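Local coordinates for protein putative transcription factor (Chaetomium thermophilum, PDB 5D5W) that binds heat-shock-element DNA through an HSF-type winged helix-turn-helix domain and probably controls genes that respond to osmotic and oxidative stress, at residues 29-34 with 80-85; 36-41 with 50-55; 3-8 with 60-65. All coordinates share one frame; numbering follows the deposited sequence.

Contact 1 of 3, residues 29-34 with 80-85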
loop_
_atom_site.group_PDB
_atom_site.type_symbol
_atom_site.label_atom_id
_atom_site.label_comp_id
_atom_site.label_asym_id
_atom_site.label_seq_id
_atom_site.Cartn_x
_atom_site.Cartn_y
_atom_site.Cartn_z
ATOM N N SER B 29 -15.286 -8.614 -12.779
ATOM C CA SER B 29 -14.204 -8.163 -11.888
ATOM C C SER B 29 -14.625 -6.850 -11.206
ATOM O O SER B 29 -15.627 -6.244 -11.596
ATOM C CB SER B 29 -12.904 -7.945 -12.669
ATOM O OG SER B 29 -13.010 -6.851 -13.568
ATOM N N PHE B 30 -13.875 -6.434 -10.184
ATOM C CA PHE B 30 -14.127 -5.161 -9.503
ATOM C C PHE B 30 -12.876 -4.288 -9.491
ATOM O O PHE B 30 -11.758 -4.771 -9.681
ATOM C CB PHE B 30 -14.677 -5.372 -8.081
ATOM C CG PHE B 30 -13.637 -5.734 -7.064
ATOM C CD1 PHE B 30 -13.063 -4.760 -6.253
ATOM C CD2 PHE B 30 -13.236 -7.048 -6.913
ATOM C CE1 PHE B 30 -12.086 -5.091 -5.325
ATOM C CE2 PHE B 30 -12.275 -7.386 -5.981
ATOM C CZ PHE B 30 -11.698 -6.411 -5.187
ATOM N N VAL B 31 -13.096 -2.993 -9.283
ATOM C CA VAL B 31 -12.044 -1.990 -9.336
ATOM C C VAL B 31 -12.026 -1.203 -8.042
ATOM O O VAL B 31 -13.076 -0.780 -7.575
ATOM C CB VAL B 31 -12.296 -0.990 -10.477
ATOM C CG1 VAL B 31 -11.096 -0.073 -10.656
ATOM C CG2 VAL B 31 -12.607 -1.724 -11.772
ATOM N N VAL B 32 -10.834 -1.021 -7.473
ATOM C CA VAL B 32 -10.611 -0.104 -6.348
ATOM C C VAL B 32 -9.685 1.010 -6.828
ATOM O O VAL B 32 -8.657 0.747 -7.445
ATOM C CB VAL B 32 -9.988 -0.810 -5.125
ATOM C CG1 VAL B 32 -9.658 0.198 -4.034
ATOM C CG2 VAL B 32 -10.927 -1.876 -4.582
ATOM N N LEU B 33 -10.052 2.252 -6.529
ATOM C CA LEU B 33 -9.441 3.423 -7.160
ATOM C C LEU B 33 -9.621 4.620 -6.241
ATOM O O LEU B 33 -10.696 4.796 -5.685
ATOM C CB LEU B 33 -10.118 3.678 -8.513
ATOM C CG LEU B 33 -9.903 5.017 -9.225
ATOM C CD1 LEU B 33 -8.416 5.282 -9.431
ATOM C CD2 LEU B 33 -10.657 5.044 -10.552
ATOM N N GLU B 34 -8.578 5.433 -6.083
ATOM C CA GLU B 34 -8.577 6.555 -5.126
ATOM C C GLU B 34 -8.289 5.970 -3.746
ATOM O O GLU B 34 -9.130 5.995 -2.837
ATOM C CB GLU B 34 -9.895 7.360 -5.154
ATOM C CG GLU B 34 -9.827 8.747 -4.516
ATOM C CD GLU B 34 -11.139 9.517 -4.635
ATOM O OE1 GLU B 34 -11.700 9.916 -3.588
ATOM O OE2 GLU B 34 -11.617 9.720 -5.775
ATOM N N ARG B 80 -6.111 6.317 -12.452
ATOM C CA ARG B 80 -4.648 6.309 -12.421
ATOM C C ARG B 80 -4.128 5.205 -11.506
ATOM O O ARG B 80 -3.426 4.284 -11.944
ATOM C CB ARG B 80 -4.125 7.671 -11.951
ATOM C CG ARG B 80 -4.069 8.720 -13.050
ATOM C CD ARG B 80 -2.799 8.580 -13.877
ATOM N NE ARG B 80 -2.763 9.522 -14.996
ATOM C CZ ARG B 80 -2.492 10.825 -14.897
ATOM N NH1 ARG B 80 -2.228 11.390 -13.720
ATOM N NH2 ARG B 80 -2.488 11.576 -15.994
ATOM N N ASP B 81 -4.485 5.317 -10.229
ATOM C CA ASP B 81 -4.121 4.338 -9.211
ATOM C C ASP B 81 -5.301 3.392 -8.994
ATOM O O ASP B 81 -5.848 3.282 -7.891
ATOM C CB ASP B 81 -3.739 5.049 -7.904
ATOM C CG ASP B 81 -2.560 6.005 -8.078
ATOM O OD1 ASP B 81 -2.559 6.790 -9.054
ATOM O OD2 ASP B 81 -1.640 5.979 -7.226
ATOM N N ALA B 82 -5.690 2.724 -10.074
ATOM C CA ALA B 82 -6.802 1.798 -10.056
ATOM C C ALA B 82 -6.267 0.374 -9.996
ATOM O O ALA B 82 -5.423 -0.019 -10.800
ATOM C CB ALA B 82 -7.663 1.985 -11.290
ATOM N N TRP B 83 -6.768 -0.384 -9.027
ATOM C CA TRP B 83 -6.398 -1.771 -8.828
ATOM C C TRP B 83 -7.602 -2.607 -9.195
ATOM O O TRP B 83 -8.684 -2.375 -8.668
ATOM C CB TRP B 83 -6.050 -2.005 -7.359
ATOM C CG TRP B 83 -4.790 -1.345 -6.938
ATOM C CD1 TRP B 83 -4.513 -0.012 -6.958
ATOM C CD2 TRP B 83 -3.626 -1.990 -6.426
ATOM N NE1 TRP B 83 -3.240 0.213 -6.499
ATOM C CE2 TRP B 83 -2.677 -0.987 -6.156
ATOM C CE3 TRP B 83 -3.290 -3.325 -6.170
ATOM C CZ2 TRP B 83 -1.413 -1.276 -5.638
ATOM C CZ3 TRP B 83 -2.041 -3.612 -5.658
ATOM C CH2 TRP B 83 -1.115 -2.595 -5.401
ATOM N N GLU B 84 -7.423 -3.573 -10.089
ATOM C CA GLU B 84 -8.521 -4.439 -10.500
ATOM C C GLU B 84 -8.234 -5.879 -10.115
ATOM O O GLU B 84 -7.152 -6.381 -10.410
ATOM C CB GLU B 84 -8.726 -4.346 -12.005
ATOM C CG GLU B 84 -10.001 -5.026 -12.470
ATOM C CD GLU B 84 -10.214 -4.925 -13.962
ATOM O OE1 GLU B 84 -9.337 -4.382 -14.660
ATOM O OE2 GLU B 84 -11.265 -5.402 -14.436
ATOM N N PHE B 85 -9.203 -6.536 -9.469
ATOM C CA PHE B 85 -9.060 -7.938 -9.063
ATOM C C PHE B 85 -10.172 -8.811 -9.595
ATOM O O PHE B 85 -11.294 -8.346 -9.806
ATOM C CB PHE B 85 -9.030 -8.062 -7.550
ATOM C CG PHE B 85 -7.839 -7.419 -6.932
ATOM C CD1 PHE B 85 -7.860 -6.068 -6.612
ATOM C CD2 PHE B 85 -6.693 -8.154 -6.690
ATOM C CE1 PHE B 85 -6.760 -5.462 -6.054
ATOM C CE2 PHE B 85 -5.584 -7.553 -6.130
ATOM C CZ PHE B 85 -5.620 -6.202 -5.815
#
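F30 with F85 and V32 with W83 form the hydrogen-bonded pairs of two antiparallel strands in the small sheet of the winged helix-turn-helix fold. The axes of strands 30-33 and 82-85 approach to 4.6 Å, and their directions differ by 157°. The two bonds of the V32–W83 pair are short and nearly straight: V32 N lies 2.8 Å from W83 O, and W83 N 2.7 Å from V32 O. The bonds joining F30 and F85 are longer. F30, V32, W83 and F85 occupy one face of the sheet, where helices 3-12, 35-46 and 52-61 cover parts of it; V31, A82 and E84 belong to the other.

CG of F30 stands between its backbone N and carbonyl carbon (chi1 79°), and the ring leans across the strand gap until CE2 is 3.7 Å from F85 CB. The two rings lie at 26° but are slid apart, with centroids 6.0 Å from each other, so the contact is made by CE2 and CZ of F30 against F85 CB, not by overlapping rings. Replacing F30 with an alanine would probably open a gap beside F85 and strip L8, L12 and L59 of a shared apolar neighbour. On the other face, S29 OG donates to E84 OE2, although the modelled 2.4 Å is doubtfully short. At the opposite end, L33 CD1 rests 3.9 Å from A82 CB.

Contact 2 of 3, residues 36-41 with 50-55. With nucleotides of chain A.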
loop_
_atom_site.group_PDB
_atom_site.type_symbol
_atom_site.label_atom_id
_atom_site.label_comp_id
_atom_site.label_asym_id
_atom_site.label_seq_id
_atom_site.Cartn_x
_atom_site.Cartn_y
_atom_site.Cartn_z
ATOM N N GLU B 36 -6.678 6.935 -1.303
ATOM C CA GLU B 36 -6.911 7.853 -0.196
ATOM C C GLU B 36 -8.220 7.518 0.505
ATOM O O GLU B 36 -8.219 7.120 1.661
ATOM C CB GLU B 36 -6.971 9.301 -0.699
ATOM C CG GLU B 36 -5.623 9.906 -1.046
ATOM C CD GLU B 36 -5.030 9.402 -2.354
ATOM O OE1 GLU B 36 -3.918 8.820 -2.310
ATOM O OE2 GLU B 36 -5.671 9.584 -3.416
ATOM N N LYS B 37 -9.335 7.662 -0.213
ATOM C CA LYS B 37 -10.661 7.559 0.400
ATOM C C LYS B 37 -11.069 6.118 0.708
ATOM O O LYS B 37 -11.731 5.879 1.717
ATOM C CB LYS B 37 -11.724 8.222 -0.475
ATOM C CG LYS B 37 -12.966 8.630 0.310
ATOM C CD LYS B 37 -14.157 8.949 -0.591
ATOM C CE LYS B 37 -15.461 9.012 0.201
ATOM N NZ LYS B 37 -16.663 8.641 -0.605
ATOM N N PHE B 38 -10.681 5.169 -0.148
ATOM C CA PHE B 38 -10.986 3.742 0.076
ATOM C C PHE B 38 -10.285 3.179 1.308
ATOM O O PHE B 38 -10.906 2.565 2.180
ATOM C CB PHE B 38 -10.590 2.892 -1.139
ATOM C CG PHE B 38 -10.679 1.419 -0.881
ATOM C CD1 PHE B 38 -11.908 0.817 -0.714
ATOM C CD2 PHE B 38 -9.536 0.643 -0.757
ATOM C CE1 PHE B 38 -12.003 -0.538 -0.459
ATOM C CE2 PHE B 38 -9.627 -0.713 -0.496
ATOM C CZ PHE B 38 -10.862 -1.305 -0.349
ATOM N N THR B 39 -8.974 3.383 1.350
ATOM C CA THR B 39 -8.135 2.894 2.433
ATOM C C THR B 39 -8.534 3.532 3.754
ATOM O O THR B 39 -8.700 2.839 4.748
ATOM C CB THR B 39 -6.649 3.186 2.146
ATOM O OG1 THR B 39 -6.230 2.445 0.993
ATOM C CG2 THR B 39 -5.779 2.807 3.306
ATOM N N LYS B 40 -8.722 4.844 3.765
ATOM C CA LYS B 40 -8.878 5.554 5.027
ATOM C C LYS B 40 -10.326 5.571 5.515
ATOM O O LYS B 40 -10.561 5.652 6.711
ATOM C CB LYS B 40 -8.334 6.982 4.912
ATOM C CG LYS B 40 -6.989 7.106 4.198
ATOM C CD LYS B 40 -5.779 6.937 5.104
ATOM C CE LYS B 40 -4.509 6.769 4.265
ATOM N NZ LYS B 40 -3.342 7.580 4.731
ATOM N N THR B 41 -11.293 5.481 4.603
ATOM C CA THR B 41 -12.711 5.645 4.960
ATOM C C THR B 41 -13.528 4.359 4.884
ATOM O O THR B 41 -14.315 4.070 5.779
ATOM C CB THR B 41 -13.393 6.669 4.031
ATOM O OG1 THR B 41 -12.588 7.852 3.944
ATOM C CG2 THR B 41 -14.786 7.024 4.538
ATOM N N SER B 50 -7.007 -0.290 8.219
ATOM C CA SER B 50 -7.109 0.751 7.186
ATOM C C SER B 50 -5.830 0.717 6.370
ATOM O O SER B 50 -5.200 1.744 6.086
ATOM C CB SER B 50 -7.314 2.131 7.822
ATOM O OG SER B 50 -6.108 2.644 8.363
ATOM N N ASN B 51 -5.482 -0.502 5.985
ATOM C CA ASN B 51 -4.176 -0.859 5.452
ATOM C C ASN B 51 -4.469 -1.613 4.162
ATOM O O ASN B 51 -5.113 -2.667 4.178
ATOM C CB ASN B 51 -3.436 -1.727 6.488
ATOM C CG ASN B 51 -2.009 -2.056 6.094
ATOM O OD1 ASN B 51 -1.636 -2.036 4.914
ATOM N ND2 ASN B 51 -1.199 -2.383 7.091
ATOM N N PHE B 52 -4.042 -1.058 3.040
ATOM C CA PHE B 52 -4.443 -1.586 1.744
ATOM C C PHE B 52 -3.793 -2.933 1.489
ATOM O O PHE B 52 -4.412 -3.819 0.921
ATOM C CB PHE B 52 -4.064 -0.610 0.641
ATOM C CG PHE B 52 -4.694 -0.921 -0.677
ATOM C CD1 PHE B 52 -6.032 -0.644 -0.899
ATOM C CD2 PHE B 52 -3.945 -1.487 -1.702
ATOM C CE1 PHE B 52 -6.614 -0.938 -2.125
ATOM C CE2 PHE B 52 -4.524 -1.785 -2.919
ATOM C CZ PHE B 52 -5.859 -1.504 -3.137
ATOM N N ALA B 53 -2.546 -3.076 1.929
ATOM C CA ALA B 53 -1.779 -4.295 1.726
ATOM C C ALA B 53 -2.444 -5.514 2.349
ATOM O O ALA B 53 -2.368 -6.609 1.797
ATOM C CB ALA B 53 -0.379 -4.118 2.280
ATOM N N SER B 54 -3.106 -5.314 3.489
ATOM C CA SER B 54 -3.865 -6.378 4.150
ATOM C C SER B 54 -5.139 -6.735 3.387
ATOM O O SER B 54 -5.581 -7.893 3.402
ATOM C CB SER B 54 -4.196 -5.971 5.578
ATOM O OG SER B 54 -3.004 -5.708 6.292
ATOM N N PHE B 55 -5.728 -5.747 2.715
ATOM C CA PHE B 55 -6.860 -6.000 1.826
ATOM C C PHE B 55 -6.403 -6.823 0.643
ATOM O O PHE B 55 -7.059 -7.770 0.243
ATOM C CB PHE B 55 -7.444 -4.676 1.328
ATOM C CG PHE B 55 -8.603 -4.832 0.380
ATOM C CD1 PHE B 55 -9.804 -5.343 0.819
ATOM C CD2 PHE B 55 -8.481 -4.459 -0.943
ATOM C CE1 PHE B 55 -10.874 -5.488 -0.045
ATOM C CE2 PHE B 55 -9.546 -4.588 -1.815
ATOM C CZ PHE B 55 -10.747 -5.108 -1.360
ATOM P P DT A 4 -3.436 -4.643 9.975
ATOM O OP1 DT A 4 -3.513 -3.431 10.825
ATOM O OP2 DT A 4 -3.767 -4.570 8.526
ATOM O "O5'" DT A 4 -1.967 -5.244 10.123
ATOM C "C5'" DT A 4 -1.463 -5.646 11.410
ATOM C "C4'" DT A 4 -0.090 -6.260 11.259
ATOM O "O4'" DT A 4 -0.186 -7.592 10.696
ATOM C "C3'" DT A 4 0.849 -5.477 10.342
ATOM O "O3'" DT A 4 2.076 -5.254 11.036
ATOM C "C2'" DT A 4 1.029 -6.379 9.132
ATOM C "C1'" DT A 4 0.835 -7.758 9.734
ATOM N N1 DT A 4 0.414 -8.826 8.803
ATOM C C2 DT A 4 1.005 -10.063 8.925
ATOM O O2 DT A 4 1.868 -10.314 9.751
ATOM N N3 DT A 4 0.557 -10.999 8.029
ATOM C C4 DT A 4 -0.412 -10.831 7.059
ATOM O O4 DT A 4 -0.728 -11.774 6.340
ATOM C C5 DT A 4 -0.993 -9.513 6.993
ATOM C C7 DT A 4 -2.032 -9.233 5.956
ATOM C C6 DT A 4 -0.560 -8.590 7.858
#
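F38, on helix 35-46, meets both F52 and F55 on helix 52-61, and the three rings form the aromatic cluster between the two helices of the helix-turn-helix. Followed outward, the F38 side chain begins with CB directed toward segment 50-55, and CG continues anti to the backbone N (chi1 171°), which carries the ring across to the other helix. The CD2–CE2 side of the ring then meets the CD1–CE1 edge of F52 crosswise: CD2 comes within 3.6 Å of F52 CE1, and CE2 closes on that same carbon at 3.4 Å. The planes stand at 82°, but neither ring lies over the face of the other, so this is a rim-to-rim meeting. At the tip, CZ sits 3.8 Å above the centre of the F55 ring, a T-shaped (edge-to-face) stack with planes at 67°. The tip is thus seated on one ring while the side of F38 is braced by another.

One residue on, T39 splits its branches. OG1 lies 3.6 Å from F52 CD1 and also makes a weak hydrogen bond to N35 O, whereas CG2 packs tightly against the backbone, 3.0 Å from S50 O. N51 is the N-cap of helix 52-61 and accepts a weak bond from A53 N at its OD1. In the first turn, S54 OG donates to OP2 of DT4 of chain A at 2.6 Å; the nearby helix start would probably add to the attraction for this phosphate.

On the side away from the DNA, the cluster is closed by V32 of strand 30-33, which touches all three phenylalanines. M11 of helix 3-12 also reaches F38, and L43 of helix 35-46 packs on F38 and F55.

Contact 3 of 3, residues 3-8 with 60-65. With nucleotides of chain C; nucleotides of chain A.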
loop_
_atom_site.group_PDB
_atom_site.type_symbol
_atom_site.label_atom_id
_atom_site.label_comp_id
_atom_site.label_asym_id
_atom_site.label_seq_id
_atom_site.Cartn_x
_atom_site.Cartn_y
_atom_site.Cartn_z
ATOM N N ASP B 3 -16.883 -15.015 5.172
ATOM C CA ASP B 3 -17.098 -13.682 5.753
ATOM C C ASP B 3 -16.532 -12.566 4.873
ATOM O O ASP B 3 -17.196 -11.551 4.630
ATOM C CB ASP B 3 -16.471 -13.622 7.152
ATOM C CG ASP B 3 -16.960 -12.439 7.967
ATOM O OD1 ASP B 3 -16.694 -11.288 7.560
ATOM O OD2 ASP B 3 -17.598 -12.664 9.023
ATOM N N PHE B 4 -15.302 -12.772 4.407
ATOM C CA PHE B 4 -14.591 -11.804 3.566
ATOM C C PHE B 4 -15.337 -11.538 2.274
ATOM O O PHE B 4 -15.506 -10.389 1.873
ATOM C CB PHE B 4 -13.177 -12.318 3.245
ATOM C CG PHE B 4 -12.389 -11.430 2.313
ATOM C CD1 PHE B 4 -11.789 -10.269 2.777
ATOM C CD2 PHE B 4 -12.218 -11.777 0.984
ATOM C CE1 PHE B 4 -11.059 -9.456 1.928
ATOM C CE2 PHE B 4 -11.494 -10.968 0.128
ATOM C CZ PHE B 4 -10.910 -9.806 0.605
ATOM N N VAL B 5 -15.780 -12.607 1.627
ATOM C CA VAL B 5 -16.380 -12.489 0.307
ATOM C C VAL B 5 -17.711 -11.744 0.423
ATOM O O VAL B 5 -18.040 -10.911 -0.424
ATOM C CB VAL B 5 -16.570 -13.874 -0.361
ATOM C CG1 VAL B 5 -17.143 -13.711 -1.762
ATOM C CG2 VAL B 5 -15.246 -14.633 -0.412
ATOM N N ARG B 6 -18.457 -12.053 1.484
ATOM C CA ARG B 6 -19.720 -11.383 1.785
ATOM C C ARG B 6 -19.502 -9.888 1.938
ATOM O O ARG B 6 -20.193 -9.090 1.310
ATOM C CB ARG B 6 -20.345 -11.960 3.068
ATOM C CG ARG B 6 -21.363 -11.053 3.761
ATOM C CD ARG B 6 -22.236 -11.820 4.747
ATOM N NE ARG B 6 -21.472 -12.742 5.599
ATOM C CZ ARG B 6 -20.840 -12.413 6.728
ATOM N NH1 ARG B 6 -20.851 -11.160 7.183
ATOM N NH2 ARG B 6 -20.184 -13.350 7.414
ATOM N N LYS B 7 -18.539 -9.524 2.778
ATOM C CA LYS B 7 -18.213 -8.121 3.018
ATOM C C LYS B 7 -17.691 -7.424 1.765
ATOM O O LYS B 7 -17.952 -6.241 1.549
ATOM C CB LYS B 7 -17.187 -7.997 4.143
ATOM C CG LYS B 7 -17.763 -8.318 5.515
ATOM C CD LYS B 7 -17.186 -7.414 6.599
ATOM C CE LYS B 7 -16.210 -8.132 7.521
ATOM N NZ LYS B 7 -16.918 -8.661 8.721
ATOM N N LEU B 8 -16.956 -8.160 0.945
ATOM C CA LEU B 8 -16.464 -7.638 -0.316
ATOM C C LEU B 8 -17.650 -7.328 -1.218
ATOM O O LEU B 8 -17.795 -6.215 -1.699
ATOM C CB LEU B 8 -15.546 -8.666 -0.973
ATOM C CG LEU B 8 -14.816 -8.265 -2.244
ATOM C CD1 LEU B 8 -13.882 -7.101 -1.972
ATOM C CD2 LEU B 8 -14.040 -9.457 -2.778
ATOM N N ASN B 60 -5.630 -12.248 -2.407
ATOM C CA ASN B 60 -4.776 -13.371 -2.852
ATOM C C ASN B 60 -4.974 -14.656 -2.033
ATOM O O ASN B 60 -4.762 -15.756 -2.531
ATOM C CB ASN B 60 -3.289 -12.994 -2.804
ATOM C CG ASN B 60 -2.882 -12.048 -3.908
ATOM O OD1 ASN B 60 -2.005 -11.211 -3.719
ATOM N ND2 ASN B 60 -3.503 -12.184 -5.075
ATOM N N LYS B 61 -5.376 -14.509 -0.779
ATOM C CA LYS B 61 -5.607 -15.646 0.111
ATOM C C LYS B 61 -6.823 -16.443 -0.329
ATOM O O LYS B 61 -6.821 -17.656 -0.237
ATOM C CB LYS B 61 -5.802 -15.163 1.556
ATOM C CG LYS B 61 -5.253 -16.105 2.617
ATOM C CD LYS B 61 -5.345 -15.481 4.007
ATOM C CE LYS B 61 -4.543 -16.256 5.053
ATOM N NZ LYS B 61 -5.014 -16.014 6.455
ATOM N N TYR B 62 -7.862 -15.750 -0.788
ATOM C CA TYR B 62 -9.086 -16.382 -1.285
ATOM C C TYR B 62 -9.124 -16.528 -2.819
ATOM O O TYR B 62 -10.194 -16.687 -3.417
ATOM C CB TYR B 62 -10.302 -15.575 -0.834
ATOM C CG TYR B 62 -10.697 -15.771 0.606
ATOM C CD1 TYR B 62 -11.815 -16.515 0.943
ATOM C CD2 TYR B 62 -9.961 -15.203 1.624
ATOM C CE1 TYR B 62 -12.186 -16.683 2.263
ATOM C CE2 TYR B 62 -10.327 -15.365 2.943
ATOM C CZ TYR B 62 -11.439 -16.102 3.249
ATOM O OH TYR B 62 -11.793 -16.259 4.564
ATOM N N ASP B 63 -7.962 -16.445 -3.450
ATOM C CA ASP B 63 -7.800 -16.812 -4.852
ATOM C C ASP B 63 -8.288 -15.751 -5.861
ATOM O O ASP B 63 -8.635 -16.084 -7.002
ATOM C CB ASP B 63 -8.447 -18.189 -5.108
ATOM C CG ASP B 63 -7.794 -18.955 -6.254
ATOM O OD1 ASP B 63 -6.552 -18.898 -6.392
ATOM O OD2 ASP B 63 -8.534 -19.630 -7.010
ATOM N N PHE B 64 -8.282 -14.478 -5.460
ATOM C CA PHE B 64 -8.368 -13.383 -6.430
ATOM C C PHE B 64 -6.996 -13.109 -7.017
ATOM O O PHE B 64 -5.964 -13.332 -6.379
ATOM C CB PHE B 64 -8.864 -12.082 -5.802
ATOM C CG PHE B 64 -10.308 -12.095 -5.431
ATOM C CD1 PHE B 64 -10.721 -12.695 -4.271
ATOM C CD2 PHE B 64 -11.244 -11.477 -6.236
ATOM C CE1 PHE B 64 -12.052 -12.702 -3.915
ATOM C CE2 PHE B 64 -12.580 -11.476 -5.895
ATOM C CZ PHE B 64 -12.985 -12.090 -4.733
ATOM N N HIS B 65 -7.003 -12.595 -8.238
ATOM C CA HIS B 65 -5.796 -12.199 -8.924
ATOM C C HIS B 65 -5.985 -10.779 -9.377
ATOM O O HIS B 65 -7.109 -10.337 -9.583
ATOM C CB HIS B 65 -5.545 -13.126 -10.110
ATOM C CG HIS B 65 -5.193 -14.519 -9.695
ATOM N ND1 HIS B 65 -3.893 -14.985 -9.665
ATOM C CD2 HIS B 65 -5.965 -15.536 -9.243
ATOM C CE1 HIS B 65 -3.885 -16.237 -9.240
ATOM N NE2 HIS B 65 -5.130 -16.595 -8.976
ATOM P P DT C 6 -1.692 -11.810 -8.332
ATOM O OP1 DT C 6 -2.412 -12.726 -9.252
ATOM O OP2 DT C 6 -2.443 -10.768 -7.588
ATOM O "O5'" DT C 6 -0.892 -12.704 -7.289
ATOM C "C5'" DT C 6 0.003 -13.711 -7.771
ATOM C "C4'" DT C 6 0.674 -14.390 -6.605
ATOM O "O4'" DT C 6 1.557 -13.443 -5.977
ATOM C "C3'" DT C 6 -0.271 -14.886 -5.506
ATOM O "O3'" DT C 6 -0.178 -16.313 -5.416
ATOM C "C2'" DT C 6 0.212 -14.179 -4.248
ATOM C "C1'" DT C 6 1.618 -13.759 -4.610
ATOM N N1 DT C 6 2.115 -12.575 -3.904
ATOM C C2 DT C 6 3.268 -12.688 -3.164
ATOM O O2 DT C 6 3.893 -13.728 -3.056
ATOM N N3 DT C 6 3.664 -11.532 -2.544
ATOM C C4 DT C 6 3.036 -10.302 -2.591
ATOM O O4 DT C 6 3.512 -9.352 -1.982
ATOM C C5 DT C 6 1.836 -10.254 -3.392
ATOM C C7 DT C 6 1.092 -8.961 -3.507
ATOM C C6 DT C 6 1.443 -11.376 -4.004
ATOM P P DG A 2 -11.251 -14.632 7.335
ATOM O OP1 DG A 2 -12.564 -14.029 6.980
ATOM O OP2 DG A 2 -10.366 -15.198 6.282
ATOM O "O5'" DG A 2 -10.424 -13.527 8.127
ATOM C "C5'" DG A 2 -11.033 -12.804 9.210
ATOM C "C4'" DG A 2 -10.106 -11.737 9.742
ATOM O "O4'" DG A 2 -8.995 -12.334 10.454
ATOM C "C3'" DG A 2 -9.478 -10.820 8.694
ATOM O "O3'" DG A 2 -9.428 -9.519 9.289
ATOM C "C2'" DG A 2 -8.111 -11.442 8.471
ATOM C "C1'" DG A 2 -7.760 -11.937 9.865
ATOM N N9 DG A 2 -6.849 -13.075 9.950
ATOM C C8 DG A 2 -6.930 -14.254 9.250
ATOM N N7 DG A 2 -6.000 -15.110 9.580
ATOM C C5 DG A 2 -5.279 -14.468 10.577
ATOM C C6 DG A 2 -4.151 -14.902 11.321
ATOM O O6 DG A 2 -3.550 -15.984 11.251
ATOM N N1 DG A 2 -3.724 -13.929 12.219
ATOM C C2 DG A 2 -4.309 -12.696 12.385
ATOM N N2 DG A 2 -3.754 -11.895 13.309
ATOM N N3 DG A 2 -5.371 -12.286 11.708
ATOM C C4 DG A 2 -5.798 -13.215 10.826
ATOM P P DA C 7 -0.973 -17.131 -4.283
ATOM O OP1 DA C 7 -1.328 -18.456 -4.857
ATOM O OP2 DA C 7 -2.049 -16.269 -3.727
ATOM O "O5'" DA C 7 0.141 -17.342 -3.166
ATOM C "C5'" DA C 7 1.465 -17.764 -3.552
ATOM C "C4'" DA C 7 2.359 -17.892 -2.343
ATOM O "O4'" DA C 7 2.764 -16.575 -1.902
ATOM C "C3'" DA C 7 1.706 -18.550 -1.131
ATOM O "O3'" DA C 7 2.701 -19.345 -0.480
ATOM C "C2'" DA C 7 1.292 -17.361 -0.286
ATOM C "C1'" DA C 7 2.459 -16.431 -0.527
ATOM N N9 DA C 7 2.216 -15.013 -0.258
ATOM C C8 DA C 7 1.158 -14.233 -0.657
ATOM N N7 DA C 7 1.229 -12.991 -0.241
ATOM C C5 DA C 7 2.415 -12.948 0.480
ATOM C C6 DA C 7 3.058 -11.916 1.184
ATOM N N6 DA C 7 2.583 -10.671 1.270
ATOM N N1 DA C 7 4.230 -12.203 1.789
ATOM C C2 DA C 7 4.711 -13.451 1.694
ATOM N N3 DA C 7 4.190 -14.509 1.078
ATOM C C4 DA C 7 3.031 -14.188 0.481
#
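N60 ND2 is shared between protein and DNA: it donates to F64 O at 3.0 Å and to OP2 of DT6 of chain C at 3.1 Å. The first bond lies close to the amide plane and fixes the side chain's rotation where the helix 52-61 of the winged helix-turn-helix ends in a Schellman motif, with D63 as its C-prime residue. H65 ND1 reaches the other oxygen of that phosphate, OP1 of DT6 of chain C, at 2.7 Å.

On the two sides of D63 in the chain, Y62 and F64 face helix 3-12 through apolar and aromatic contacts. F4 CB stands over one face of the Y62 ring, toward its rim; the rings are inclined by 26° and slid apart, their centroids separated by 5.4 Å. V5 CG2 adds a contact 4.1 Å from Y62 CD1. The Y62 hydroxyl, meanwhile, donates to OP2 of DG2 of chain A at a very short, hence doubtful, 2.5 Å, the OP2 atom lying near the ring plane. One tyrosine therefore joins the buried core to a DNA backbone. F64 is enclosed further by F90 and H87, which meet it edge-to-face. The L8 and F64 side chains approach from opposite directions, L8 CD2 ending 3.4 Å from F64 CZ.

Overall arrangement
The three contacts share one hydrophobic core and differ in what lies at its margins. Contact 3 is buried at all its touching residues, whereas contacts 1 and 2 are partly buried. Contacts 2 and 3 use opposite ends of helix 52-61, and each has DNA phosphate at its border. Contact 1 is the one joined by backbone hydrogen bonds; across contacts 2 and 3 the partners are mainly apolar and aromatic. V32 CG1 meets F38 CD2 at 3.3 Å, linking contacts 1 and 2, and L8 CD1 touches both F30 and F55, so contact 3 meets the other two. At the outer edge, D81 of contact 1 pairs with K40 of the second subunit.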